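Side-chain contacts in hydroxylase, putative (Mycobacterium tuberculosis, PDB 3AFF), which probably hydroxylates the phenolic ring of a seco-steroid intermediate of cholesterol breakdown, using reduced flavin and molecular oxygen: residues R321-Q326 against D372-Y377; Q104-G109 against P203-L208; R24-A29 against D38-A43; T51-Q56 against L61-A66; A287-A292 against T330-A335. All blocks are in the same frame, centred on the assembly; numbering follows the deposited sequence. Where two conformers were deposited one is given.

Contact 1 (R321-Q326 against D372-Y377); sequences RARRDQ and DPERAY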
# COMPACT_ATOMS: atom_id res chain seq x y z
N ARG A 321 -3.59 21.62 16.94
CA ARG A 321 -2.62 21.70 15.82
C ARG A 321 -1.34 22.45 16.21
O ARG A 321 -0.24 22.07 15.83
CB ARG A 321 -3.21 22.48 14.65
CG ARG A 321 -4.14 21.74 13.75
CD ARG A 321 -4.20 22.34 12.27
NE ARG A 321 -4.50 23.77 12.09
CZ ARG A 321 -3.55 24.68 11.87
NH1 ARG A 321 -2.29 24.25 11.87
NH2 ARG A 321 -3.82 26.00 11.66
N ALA A 322 -1.50 23.57 16.92
CA ALA A 322 -0.34 24.43 17.23
C ALA A 322 0.62 23.66 18.14
O ALA A 322 1.83 23.75 17.96
CB ALA A 322 -0.81 25.81 17.87
N ARG A 323 0.09 22.86 19.07
CA ARG A 323 0.90 22.01 19.90
C ARG A 323 1.66 20.91 19.20
O ARG A 323 2.81 20.67 19.51
CB ARG A 323 0.08 21.34 21.00
CG ARG A 323 0.00 22.18 22.21
CD ARG A 323 1.02 21.85 23.29
NE ARG A 323 0.67 22.70 24.43
CZ ARG A 323 1.53 23.20 25.28
NH1 ARG A 323 2.81 22.92 25.11
NH2 ARG A 323 1.13 23.98 26.31
N ARG A 324 0.98 20.16 18.34
CA ARG A 324 1.64 19.11 17.60
C ARG A 324 2.67 19.72 16.66
O ARG A 324 3.73 19.12 16.45
CB ARG A 324 0.66 18.17 16.91
CG ARG A 324 -0.44 18.81 16.12
CD ARG A 324 -0.73 18.05 14.76
NE ARG A 324 -0.21 18.85 13.62
CZ ARG A 324 -0.88 19.21 12.51
NH1 ARG A 324 -2.15 18.84 12.30
NH2 ARG A 324 -0.26 19.94 11.57
N ASP A 325 2.41 20.91 16.13
CA ASP A 325 3.40 21.59 15.31
C ASP A 325 4.66 22.04 16.01
O ASP A 325 5.68 22.25 15.34
CB ASP A 325 2.77 22.74 14.48
CG ASP A 325 1.84 22.23 13.38
OD1 ASP A 325 1.84 21.00 13.12
OD2 ASP A 325 1.10 23.04 12.78
N GLN A 326 4.65 22.20 17.35
CA GLN A 326 5.90 22.56 18.05
C GLN A 326 6.99 21.52 17.82
O GLN A 326 8.08 21.86 17.41
CB GLN A 326 5.69 22.73 19.58
CG GLN A 326 4.55 23.74 19.92
CD GLN A 326 4.89 25.20 19.66
OE1 GLN A 326 3.98 26.07 19.59
NE2 GLN A 326 6.18 25.49 19.54
N ASP A 372 9.94 19.58 29.23
CA ASP A 372 8.94 20.53 29.73
C ASP A 372 7.85 19.74 30.44
O ASP A 372 7.30 18.84 29.86
CB ASP A 372 8.33 21.41 28.63
CG ASP A 372 7.49 22.56 29.25
OD1 ASP A 372 6.54 22.23 29.96
OD2 ASP A 372 7.84 23.77 29.13
N PRO A 373 7.55 20.05 31.71
CA PRO A 373 6.42 19.34 32.36
C PRO A 373 5.01 19.51 31.73
O PRO A 373 4.10 18.70 31.95
CB PRO A 373 6.46 19.85 33.81
CG PRO A 373 7.21 21.12 33.76
CD PRO A 373 8.24 20.96 32.64
N GLU A 374 4.80 20.57 30.96
CA GLU A 374 3.51 20.76 30.37
C GLU A 374 3.18 19.71 29.36
O GLU A 374 2.02 19.51 29.04
CB GLU A 374 3.44 22.10 29.68
CG GLU A 374 3.65 23.25 30.60
CD GLU A 374 3.06 24.57 30.03
OE1 GLU A 374 2.78 24.66 28.77
OE2 GLU A 374 2.91 25.49 30.88
N ARG A 375 4.17 19.00 28.85
CA ARG A 375 3.86 17.85 28.02
C ARG A 375 3.03 16.85 28.84
O ARG A 375 2.26 16.09 28.29
CB ARG A 375 5.13 17.17 27.51
CG ARG A 375 5.96 18.03 26.62
CD ARG A 375 7.31 17.37 26.33
NE ARG A 375 7.14 16.10 25.61
CZ ARG A 375 7.84 14.98 25.86
NH1 ARG A 375 8.78 14.96 26.81
NH2 ARG A 375 7.60 13.88 25.15
N ALA A 376 3.18 16.83 30.17
CA ALA A 376 2.37 15.91 30.92
C ALA A 376 1.08 16.60 31.35
O ALA A 376 0.03 15.98 31.36
CB ALA A 376 3.14 15.38 32.11
N TYR A 377 1.14 17.89 31.68
CA TYR A 377 -0.06 18.57 32.21
C TYR A 377 -1.27 18.43 31.30
O TYR A 377 -2.39 18.32 31.72
CB TYR A 377 0.16 20.06 32.50
CG TYR A 377 1.24 20.41 33.48
CD1 TYR A 377 1.84 19.44 34.33
CD2 TYR A 377 1.63 21.75 33.61
CE1 TYR A 377 2.85 19.82 35.23
CE2 TYR A 377 2.62 22.10 34.48
CZ TYR A 377 3.23 21.15 35.28
OH TYR A 377 4.22 21.58 36.07
O HOH W 1 4.72 24.01 26.91
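Arg323 and Glu374 form a salt bridge through one pair of atoms. Arg323 NH2 lies 3.0 Å from Glu374 OE1, and the N-H points at the oxygen with an angle of 158°. OE1 sits at the edge of the guanidinium, near its plane, and the nitrogen approaches it nearly end-on, in line with the C-O bond. The guanidinium and carboxylate planes stand 62° apart, so this is not a flat two-pronged pairing.

A water makes the second link. It accepts from Arg323 NH1 at 2.8 Å and donates to Glu374 OE1 at 2.8 Å. OE1 is thus linked to both terminal nitrogens of the guanidinium, directly to NH2 and through the water to NH1. The other oxygen, OE2, is hydrogen-bonded to Trp233 NE1. Arg323 NH2 also donates to the backbone oxygen of Met393, near the C-terminus.

The bridge joins helix 316-342, part of the helical C-terminal domain of the acyl-CoA dehydrogenase fold, to the short helix 374-377. The side chain of Glu374 is about 6 Å from that of Tyr120, which probably binds FMN.

Arg323 bends at its second torsion (chi2 -97°). Asp372 OD1 accepts from Glu374 N at 2.6 Å, a capping bond at the turn into the short helix. It holds the backbone N of Glu374, from which the extended side chain reaches out. Pro373 O accepts from both Ala376 N and Tyr377 N.

Contact 2 (Q104-G109 against P203-L208); sequences QEEVWG and PRHRFL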
# COMPACT_ATOMS: atom_id res chain seq x y z
N GLN A 104 1.40 44.58 38.39
CA GLN A 104 2.03 45.30 37.25
C GLN A 104 2.60 46.64 37.76
O GLN A 104 3.71 47.00 37.46
CB GLN A 104 0.98 45.57 36.17
CG GLN A 104 0.49 44.35 35.43
CD GLN A 104 -0.58 44.74 34.44
OE1 GLN A 104 -0.33 45.55 33.54
NE2 GLN A 104 -1.76 44.18 34.58
N GLU A 105 1.81 47.33 38.58
CA GLU A 105 2.23 48.62 39.22
C GLU A 105 3.49 48.48 40.05
O GLU A 105 4.45 49.30 39.87
CB GLU A 105 1.06 49.24 40.02
CG GLU A 105 1.46 50.48 40.87
CD GLU A 105 1.68 51.74 39.99
OE1 GLU A 105 1.05 51.80 38.90
OE2 GLU A 105 2.43 52.66 40.41
N GLU A 106 3.58 47.39 40.84
CA GLU A 106 4.81 47.12 41.57
C GLU A 106 6.09 46.94 40.73
O GLU A 106 7.21 47.36 41.10
CB GLU A 106 4.63 45.95 42.56
CG GLU A 106 3.58 46.24 43.63
CD GLU A 106 3.24 45.05 44.52
OE1 GLU A 106 2.58 45.21 45.57
OE2 GLU A 106 3.68 43.96 44.19
N VAL A 107 5.94 46.25 39.61
CA VAL A 107 7.06 46.01 38.70
C VAL A 107 7.47 47.24 37.88
O VAL A 107 8.68 47.59 37.81
CB VAL A 107 6.72 44.84 37.74
CG1 VAL A 107 7.87 44.56 36.85
CG2 VAL A 107 6.40 43.60 38.56
N TRP A 108 6.46 47.85 37.27
CA TRP A 108 6.64 48.86 36.25
C TRP A 108 6.22 50.31 36.66
O TRP A 108 6.45 51.22 35.90
CB TRP A 108 5.80 48.46 35.03
CG TRP A 108 6.40 47.30 34.23
CD1 TRP A 108 7.73 47.04 34.05
CD2 TRP A 108 5.68 46.32 33.48
NE1 TRP A 108 7.88 45.93 33.25
CE2 TRP A 108 6.64 45.47 32.88
CE3 TRP A 108 4.32 46.07 33.26
CZ2 TRP A 108 6.28 44.39 32.05
CZ3 TRP A 108 3.98 44.97 32.42
CH2 TRP A 108 4.95 44.16 31.85
N GLY A 109 5.61 50.50 37.82
CA GLY A 109 5.06 51.82 38.21
C GLY A 109 6.10 52.93 38.26
O GLY A 109 5.75 54.08 38.06
N PRO A 203 2.17 38.21 48.41
CA PRO A 203 0.75 38.53 48.56
C PRO A 203 -0.15 37.95 47.43
O PRO A 203 0.34 37.63 46.34
CB PRO A 203 0.75 40.07 48.61
CG PRO A 203 1.98 40.48 47.74
CD PRO A 203 3.00 39.37 48.05
N ARG A 204 -1.46 37.82 47.67
CA ARG A 204 -2.36 37.25 46.66
C ARG A 204 -2.35 37.87 45.25
O ARG A 204 -2.56 37.16 44.25
CB ARG A 204 -3.80 37.11 47.21
CG ARG A 204 -3.89 35.90 48.22
CD ARG A 204 -5.27 35.48 48.49
NE ARG A 204 -6.07 36.54 49.13
CZ ARG A 204 -6.21 36.63 50.45
NH1 ARG A 204 -5.60 35.75 51.24
NH2 ARG A 204 -6.96 37.56 50.98
N HIS A 205 -2.10 39.17 45.16
CA HIS A 205 -2.11 39.83 43.89
C HIS A 205 -0.84 39.49 43.12
O HIS A 205 -0.75 39.82 41.93
CB HIS A 205 -2.32 41.38 44.00
CG HIS A 205 -1.23 42.07 44.76
ND1 HIS A 205 -1.20 42.11 46.14
CD2 HIS A 205 -0.11 42.70 44.34
CE1 HIS A 205 -0.12 42.74 46.54
NE2 HIS A 205 0.56 43.10 45.47
N ARG A 206 0.12 38.82 43.78
CA ARG A 206 1.30 38.39 43.05
C ARG A 206 1.39 36.87 42.81
O ARG A 206 2.45 36.33 42.64
CB ARG A 206 2.57 38.98 43.67
CG ARG A 206 2.77 40.48 43.40
CD ARG A 206 4.21 40.93 43.56
NE ARG A 206 4.46 41.44 44.91
CZ ARG A 206 5.25 40.86 45.83
NH1 ARG A 206 5.92 39.72 45.56
NH2 ARG A 206 5.36 41.39 47.07
N PHE A 207 0.25 36.22 42.75
CA PHE A 207 0.15 34.88 42.24
C PHE A 207 -0.89 34.92 41.14
O PHE A 207 -1.95 35.49 41.38
CB PHE A 207 -0.43 33.95 43.31
CG PHE A 207 -0.84 32.58 42.80
CD1 PHE A 207 0.14 31.60 42.51
CD2 PHE A 207 -2.18 32.21 42.72
CE1 PHE A 207 -0.19 30.31 42.07
CE2 PHE A 207 -2.54 30.91 42.27
CZ PHE A 207 -1.53 29.96 41.98
N LEU A 208 -0.66 34.20 40.03
CA LEU A 208 -1.65 34.11 38.97
C LEU A 208 -1.79 32.63 38.60
O LEU A 208 -0.80 31.98 38.22
CB LEU A 208 -1.22 34.94 37.73
CG LEU A 208 -2.12 34.72 36.50
CD1 LEU A 208 -3.52 35.21 36.81
CD2 LEU A 208 -1.58 35.40 35.25
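The His205 ring and the Arg206 guanidinium both turn an edge to the carboxylate of Glu106. The carboxyl carbon of Glu106 lies in the plane of the imidazole, beyond NE2. One face of the Arg206 guanidinium is covered by Pro203 CD, 3.2 Å above the plane and toward the rim. The carboxylate plane is 74° from the ring and 55° from the guanidinium.

Each carboxylate oxygen has its own donor. His205 NE2 gives a hydrogen bond of 2.9 Å to Glu106 OE1, and reaches that oxygen from above the carboxylate plane. Arg206 NE gives a salt-bridge hydrogen bond of 2.7 Å to Glu106 OE2, on the syn lone pair. That bond is bent, with an angle of 131° at the hydrogen. Glu106 is extended beyond CG and reaches across to both residues. Arg206 bends at chi3, which turns its NE edge to the acid.

Glu106 belongs to helix 101-108. His205 and Arg206 lie on the turn between strands 200-203 and 207-209, so the contact joins a helix of the N-terminal domain to a turn of the beta domain. Arg206 NH1 also bonds the backbone oxygen of Leu170 on strand 162-172. Trp150 packs against both Glu106 and Arg206.

The contact is at the surface and away from the flavin-site residues. The negative charge of Glu106 would be expected to favour a protonated His205, while Arg206 beside it would partly offset that effect.

Contact 3 (R24-A29 against D38-A43); sequences RDRAQA and DETVKA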
# COMPACT_ATOMS: atom_id res chain seq x y z
N ARG A 24 26.12 39.07 16.05
CA ARG A 24 26.86 37.94 15.46
C ARG A 24 28.34 37.91 15.88
O ARG A 24 28.87 36.86 16.22
CB ARG A 24 26.71 37.89 13.92
CG ARG A 24 27.26 36.59 13.22
CD ARG A 24 27.39 36.74 11.69
NE ARG A 24 26.11 37.04 11.02
CZ ARG A 24 25.83 38.14 10.31
NH1 ARG A 24 24.60 38.30 9.79
NH2 ARG A 24 26.75 39.09 10.09
N ASP A 25 28.96 39.09 15.89
CA ASP A 25 30.39 39.21 16.16
C ASP A 25 30.71 38.82 17.59
O ASP A 25 31.72 38.15 17.83
CB ASP A 25 30.90 40.64 15.88
CG ASP A 25 30.87 41.02 14.39
OD1 ASP A 25 31.01 42.24 14.10
OD2 ASP A 25 30.71 40.13 13.52
N ARG A 26 29.83 39.22 18.51
CA ARG A 26 29.92 38.97 19.95
C ARG A 26 29.63 37.49 20.35
O ARG A 26 29.89 37.08 21.48
CB ARG A 26 28.89 39.89 20.63
CG ARG A 26 29.33 40.59 21.86
CD ARG A 26 28.32 41.61 22.27
NE ARG A 26 28.40 42.85 21.51
CZ ARG A 26 27.36 43.66 21.23
NH1 ARG A 26 26.15 43.35 21.62
NH2 ARG A 26 27.55 44.77 20.53
N ALA A 27 29.12 36.68 19.41
CA ALA A 27 28.65 35.31 19.71
C ALA A 27 29.56 34.41 20.57
O ALA A 27 29.09 33.74 21.48
CB ALA A 27 28.20 34.59 18.43
N GLN A 28 30.87 34.39 20.30
CA GLN A 28 31.79 33.58 21.09
C GLN A 28 32.00 34.22 22.45
O GLN A 28 32.08 33.51 23.46
CB GLN A 28 33.14 33.33 20.38
CG GLN A 28 34.15 32.47 21.19
CD GLN A 28 33.75 30.94 21.36
OE1 GLN A 28 33.60 30.18 20.37
NE2 GLN A 28 33.62 30.50 22.62
N ALA A 29 32.07 35.55 22.48
CA ALA A 29 32.20 36.32 23.72
C ALA A 29 31.01 36.07 24.67
O ALA A 29 31.19 36.00 25.90
CB ALA A 29 32.32 37.83 23.40
N ASP A 38 26.05 42.97 28.93
CA ASP A 38 25.22 44.15 29.21
C ASP A 38 24.93 44.93 27.94
O ASP A 38 23.82 45.41 27.76
CB ASP A 38 25.86 45.06 30.25
CG ASP A 38 25.95 44.42 31.64
OD1 ASP A 38 25.18 43.47 31.93
OD2 ASP A 38 26.81 44.87 32.45
N GLU A 39 25.94 45.02 27.06
CA GLU A 39 25.87 45.76 25.81
C GLU A 39 24.73 45.27 24.91
O GLU A 39 24.05 46.08 24.26
CB GLU A 39 27.22 45.70 25.06
CG GLU A 39 27.27 46.49 23.71
CD GLU A 39 28.72 46.76 23.16
OE1 GLU A 39 28.87 47.71 22.29
OE2 GLU A 39 29.69 46.04 23.59
N THR A 40 24.51 43.96 24.86
CA THR A 40 23.46 43.50 23.97
C THR A 40 22.05 43.71 24.57
O THR A 40 21.12 44.13 23.84
CB THR A 40 23.76 42.15 23.22
OG1 THR A 40 22.61 41.30 23.24
CG2 THR A 40 24.86 41.44 23.78
N VAL A 41 21.94 43.52 25.89
CA VAL A 41 20.67 43.82 26.63
C VAL A 41 20.32 45.29 26.53
O VAL A 41 19.18 45.65 26.24
CB VAL A 41 20.74 43.36 28.12
CG1 VAL A 41 19.41 43.64 28.86
CG2 VAL A 41 21.13 41.89 28.20
N LYS A 42 21.30 46.16 26.73
CA LYS A 42 21.06 47.61 26.59
C LYS A 42 20.63 47.95 25.16
O LYS A 42 19.68 48.70 24.95
CB LYS A 42 22.31 48.41 26.97
CG LYS A 42 22.02 49.91 27.22
CD LYS A 42 23.32 50.74 27.17
CE LYS A 42 23.01 52.27 27.26
NZ LYS A 42 22.74 52.80 25.86
N ALA A 43 21.34 47.40 24.17
CA ALA A 43 20.99 47.63 22.75
C ALA A 43 19.54 47.27 22.48
O ALA A 43 18.78 48.07 21.95
CB ALA A 43 21.91 46.83 21.82
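Arg26 stacks its guanidinium on the carboxylate end of Glu39, with the two planes only 11° apart. This is a face contact. Glu39 CG sits 3.5 Å above the guanidinium plane, toward its rim, and Arg26 NH2 is 3.5 Å from Glu39 CD. The two side chains cross at about a right angle.

The attraction of the charges is probably weak. Arg26 NH2 and Glu39 OE1 are 3.7 Å apart, a long salt bridge. The oxygen lies well out of the guanidinium plane, and no N-H is aimed at it. Glu39 holds its CG anti to the backbone N (chi1 -179°) and stays extended beyond it, which lays the acid over the face of the arginine.

Thr40 supplies the van der Waals part. Its CG2 meets Arg26 CD at 3.8 Å, as the two side chains run past each other in opposite directions. Thr40 CB lies at the edge of the guanidinium, near its plane and 3.1 Å from Arg26 NH1. That is very short for such a pair, so the detail there is doubtful. Arg26 bends at chi3 (-80°), between the alongside part and its flat end.

Beside the contact, Val41 of helix 38-47 packs on Arg115 and His147. Arg26 belongs to helix 9-33, and the closest CA pair is Arg26 with Thr40, 8.9 Å apart. The arrangement is an antiparallel helical hairpin, joining the first two helices of the N-terminal domain of the acyl-CoA dehydrogenase fold.

Contact 4 (T51-Q56 against L61-A66); sequences TLLQPQ and LQCDPA
Gln62 brings its amide to the backbone of Gln56 by placing CG between its own N and carbonyl carbon (chi1 45°) and then running extended. Its OE1 accepts from Gln56 N at 2.8 Å. The bond is straight at the hydrogen (170°), but the donor stands above the amide plane, off the lone pairs. Gln56 lies alongside, its CB 3.5 Å from the same OE1, with the two amide planes nearly perpendicular.

Cys63 likewise holds SG between its backbone N and carbonyl carbon, which turns the sulfur back over Leu52. SG is 3.8 Å from Leu52 CB, and Leu53 CD2 is near it too. Leu61 reaches Thr51 with CD1, 3.6 Å from OG1, and also meets Leu52 CD2. The Thr51 hydroxyl is hydrogen-bonded to the backbone oxygen of Gly48.

Three backbone bonds join the two segments. Leu61 N donates to Thr51 O at 2.8 Å, Cys63 N to Leu52 O at 2.7 Å, and Gln62 N to Gln54 O at 2.8 Å. Gln62 has a left-handed backbone.

Leu52 and Leu61 both pack on Val12 of helix 9-33. The whole is a compact, mostly buried loop between helices 38-47 and 65-76 of the N-terminal domain, with Asp64 as N-cap of the second helix.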
# COMPACT_ATOMS: atom_id res chain seq x y z
N THR A 51 9.70 46.25 24.80
CA THR A 51 8.36 46.85 24.75
C THR A 51 7.33 46.16 23.86
O THR A 51 6.12 46.46 23.95
CB THR A 51 8.38 48.36 24.32
OG1 THR A 51 8.69 48.46 22.91
CG2 THR A 51 9.43 49.12 25.15
N LEU A 52 7.78 45.22 23.01
CA LEU A 52 6.97 44.70 21.92
C LEU A 52 5.64 44.15 22.36
O LEU A 52 4.60 44.48 21.80
CB LEU A 52 7.73 43.61 21.15
CG LEU A 52 8.72 44.11 20.08
CD1 LEU A 52 9.73 43.05 19.63
CD2 LEU A 52 8.01 44.84 18.87
N LEU A 53 5.69 43.32 23.40
CA LEU A 53 4.52 42.65 23.94
C LEU A 53 4.03 43.23 25.25
O LEU A 53 3.05 42.76 25.82
CB LEU A 53 4.86 41.16 24.12
CG LEU A 53 4.90 40.34 22.82
CD1 LEU A 53 5.36 38.93 23.21
CD2 LEU A 53 3.45 40.23 22.28
N GLN A 54 4.70 44.28 25.71
CA GLN A 54 4.31 45.06 26.91
C GLN A 54 3.03 45.92 26.66
O GLN A 54 2.83 46.40 25.55
CB GLN A 54 5.48 45.92 27.31
CG GLN A 54 5.22 46.77 28.58
CD GLN A 54 6.45 47.48 29.03
OE1 GLN A 54 7.24 47.96 28.20
NE2 GLN A 54 6.64 47.59 30.35
N PRO A 55 2.14 46.06 27.65
CA PRO A 55 0.94 46.88 27.43
C PRO A 55 1.19 48.38 27.17
O PRO A 55 2.22 48.96 27.59
CB PRO A 55 0.08 46.61 28.68
CG PRO A 55 0.68 45.33 29.24
CD PRO A 55 2.09 45.37 28.96
N GLN A 56 0.29 48.96 26.38
CA GLN A 56 0.36 50.39 26.06
C GLN A 56 0.32 51.29 27.32
O GLN A 56 1.03 52.33 27.35
CB GLN A 56 -0.64 50.83 24.96
CG GLN A 56 -2.07 51.04 25.44
CD GLN A 56 -2.28 52.37 26.26
OE1 GLN A 56 -1.47 53.32 26.17
NE2 GLN A 56 -3.39 52.43 27.05
N LEU A 61 4.13 48.23 23.10
CA LEU A 61 3.44 48.16 21.82
C LEU A 61 2.37 47.12 21.71
O LEU A 61 1.69 47.10 20.69
CB LEU A 61 4.48 48.01 20.70
CG LEU A 61 5.56 49.08 20.68
CD1 LEU A 61 6.77 48.64 19.85
CD2 LEU A 61 4.93 50.33 20.09
N GLN A 62 2.15 46.31 22.79
CA GLN A 62 1.16 45.22 22.81
C GLN A 62 0.95 44.64 21.40
O GLN A 62 -0.19 44.49 20.92
CB GLN A 62 -0.18 45.67 23.41
CG GLN A 62 -0.68 47.07 22.89
CD GLN A 62 -1.77 47.63 23.77
OE1 GLN A 62 -1.72 47.50 25.00
NE2 GLN A 62 -2.79 48.23 23.15
N CYS A 63 2.07 44.31 20.77
CA CYS A 63 2.11 43.99 19.34
C CYS A 63 1.55 42.67 18.88
O CYS A 63 1.16 41.80 19.69
CB CYS A 63 3.53 44.14 18.82
SG CYS A 63 4.60 42.74 19.23
N ASP A 64 1.44 42.57 17.54
CA ASP A 64 1.07 41.33 16.86
C ASP A 64 2.07 40.24 17.31
O ASP A 64 3.30 40.41 17.16
CB ASP A 64 1.16 41.63 15.38
CG ASP A 64 0.95 40.42 14.48
OD1 ASP A 64 0.89 39.25 14.94
OD2 ASP A 64 0.83 40.72 13.26
N PRO A 65 1.57 39.15 17.94
CA PRO A 65 2.53 38.17 18.50
C PRO A 65 3.43 37.51 17.39
O PRO A 65 4.57 37.15 17.65
CB PRO A 65 1.61 37.18 19.24
CG PRO A 65 0.36 37.24 18.46
CD PRO A 65 0.19 38.73 18.23
N ALA A 66 2.98 37.48 16.13
CA ALA A 66 3.84 36.95 15.08
C ALA A 66 5.07 37.81 14.81
O ALA A 66 6.16 37.31 14.48
CB ALA A 66 3.01 36.69 13.83

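Contact 5 (A287-A292 against T330-A335); sequences ASDIDA and TGRSIA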
# COMPACT_ATOMS: atom_id res chain seq x y z
N ALA A 287 17.28 23.72 3.24
CA ALA A 287 16.79 25.10 3.23
C ALA A 287 15.27 25.21 3.19
O ALA A 287 14.68 26.15 3.76
CB ALA A 287 17.40 25.89 2.05
N SER A 288 14.63 24.28 2.49
CA SER A 288 13.20 24.34 2.33
C SER A 288 12.45 23.66 3.45
O SER A 288 11.32 23.99 3.65
CB SER A 288 12.78 23.75 0.99
OG SER A 288 13.18 22.40 0.92
N ASP A 289 13.09 22.72 4.17
CA ASP A 289 12.52 22.18 5.38
C ASP A 289 12.49 23.25 6.48
O ASP A 289 11.57 23.32 7.25
CB ASP A 289 13.32 20.97 5.89
CG ASP A 289 13.08 19.70 5.06
OD1 ASP A 289 12.12 19.64 4.27
OD2 ASP A 289 13.86 18.73 5.20
N ILE A 290 13.55 24.04 6.55
CA ILE A 290 13.68 25.09 7.56
C ILE A 290 12.61 26.16 7.33
O ILE A 290 11.91 26.55 8.27
CB ILE A 290 15.11 25.68 7.51
CG1 ILE A 290 16.10 24.61 7.98
CG2 ILE A 290 15.21 26.96 8.29
CD1 ILE A 290 17.58 24.99 7.98
N ASP A 291 12.47 26.61 6.09
CA ASP A 291 11.43 27.60 5.79
C ASP A 291 10.03 27.02 5.95
O ASP A 291 9.14 27.73 6.40
CB ASP A 291 11.61 28.30 4.43
CG ASP A 291 11.25 29.82 4.48
OD1 ASP A 291 12.00 30.62 5.08
OD2 ASP A 291 10.20 30.21 3.90
N ALA A 292 9.82 25.72 5.64
CA ALA A 292 8.50 25.09 5.89
C ALA A 292 8.19 24.99 7.41
O ALA A 292 7.05 25.18 7.80
CB ALA A 292 8.38 23.69 5.22
N THR A 330 10.43 22.09 15.25
CA THR A 330 11.68 22.03 15.90
C THR A 330 12.42 20.75 15.46
O THR A 330 13.63 20.78 15.23
CB THR A 330 11.44 22.17 17.43
OG1 THR A 330 11.02 23.51 17.78
CG2 THR A 330 12.71 21.92 18.18
N GLY A 331 11.70 19.63 15.34
CA GLY A 331 12.27 18.38 14.75
C GLY A 331 12.86 18.47 13.34
O GLY A 331 14.00 18.01 13.09
N ARG A 332 12.11 19.09 12.42
CA ARG A 332 12.56 19.34 11.05
C ARG A 332 13.82 20.23 11.03
O ARG A 332 14.78 19.96 10.29
CB ARG A 332 11.49 20.05 10.23
CG ARG A 332 10.28 19.22 9.85
CD ARG A 332 9.11 20.21 9.47
NE ARG A 332 8.90 20.64 8.05
CZ ARG A 332 9.11 19.91 6.93
NH1 ARG A 332 9.59 18.65 6.96
NH2 ARG A 332 8.83 20.46 5.74
N SER A 333 13.75 21.31 11.81
CA SER A 333 14.81 22.26 11.98
C SER A 333 16.06 21.63 12.45
O SER A 333 17.11 21.89 11.89
CB SER A 333 14.36 23.32 13.01
OG SER A 333 13.42 24.16 12.38
N ILE A 334 15.98 20.83 13.52
CA ILE A 334 17.15 20.22 14.09
C ILE A 334 17.70 19.17 13.07
O ILE A 334 18.93 19.04 12.90
CB ILE A 334 16.87 19.54 15.50
CG1 ILE A 334 17.39 20.39 16.67
CG2 ILE A 334 17.67 18.33 15.71
CD1 ILE A 334 16.27 21.17 17.37
N ALA A 335 16.82 18.43 12.43
CA ALA A 335 17.28 17.41 11.44
C ALA A 335 18.19 18.07 10.36
O ALA A 335 19.28 17.60 10.08
CB ALA A 335 16.10 16.80 10.78
O HOH W 2 14.34 18.19 7.99
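Arg332 has the most surface buried here, followed by Asp289. The arginine crosses from helix 316-342 to helix 286-309 and lies over the turn that carries Asp289 and Ala292. Its chain bends at chi3 (93°), and one guanidinium face comes to rest above Asp289, whose CA is 4.1 Å from the plane, toward the rim.

Asp289 leans toward the arginine with CG anti to its carbonyl carbon (chi1 -75°). Asp289 OD1 is 3.7 Å from Arg332 NH2 and 3.8 Å from NH1. The oxygen is well out of the guanidinium plane, which stands 45° from the carboxylate. The pair is a long salt bridge through charge alone, and no N-H points at the acid.

Ala292, one turn further along, meets the edge of the guanidinium. Its CB is 3.3 Å from Arg332 NH2, near the plane of the group.

A water adds directed bonds. It donates to Asp289 OD2 at 2.9 Å and to the backbone oxygen of Arg332 at 2.9 Å. That oxygen also accepts from Ser336 OG, and Arg339 makes a weak, long ion pair with OD2.

The two helices belong to the C-terminal helical domain, and their closest CA atoms here, those of Asp289 and Arg332, are only 6.3 Å apart. With the acid over a face, the attraction is probably modest and tolerant of small shifts, while the water links OD2 to the backbone oxygen of Arg332.

How the contacts relate
Along the chain, contact 3 closes first, then contact 4, then contact 2. Contacts 5 and 1 follow, with alternating segments. Contacts 3 and 4 lie in the N-terminal helical domain, their centres about 23 Å apart. Contact 2 joins that domain to the beta domain, and touches contact 4 where Trp108 packs on Gln54 and Pro55. Contacts 1 and 5 share helix 316-342 of the C-terminal domain, with centres about 18 Å apart. Contacts 2 and 5 are farthest apart, at about 40 Å between centres, on opposite sides of the chain's centre. Together they sample all three domains of the acyl-CoA dehydrogenase fold. Contact 1 is nearest the probable FMN site.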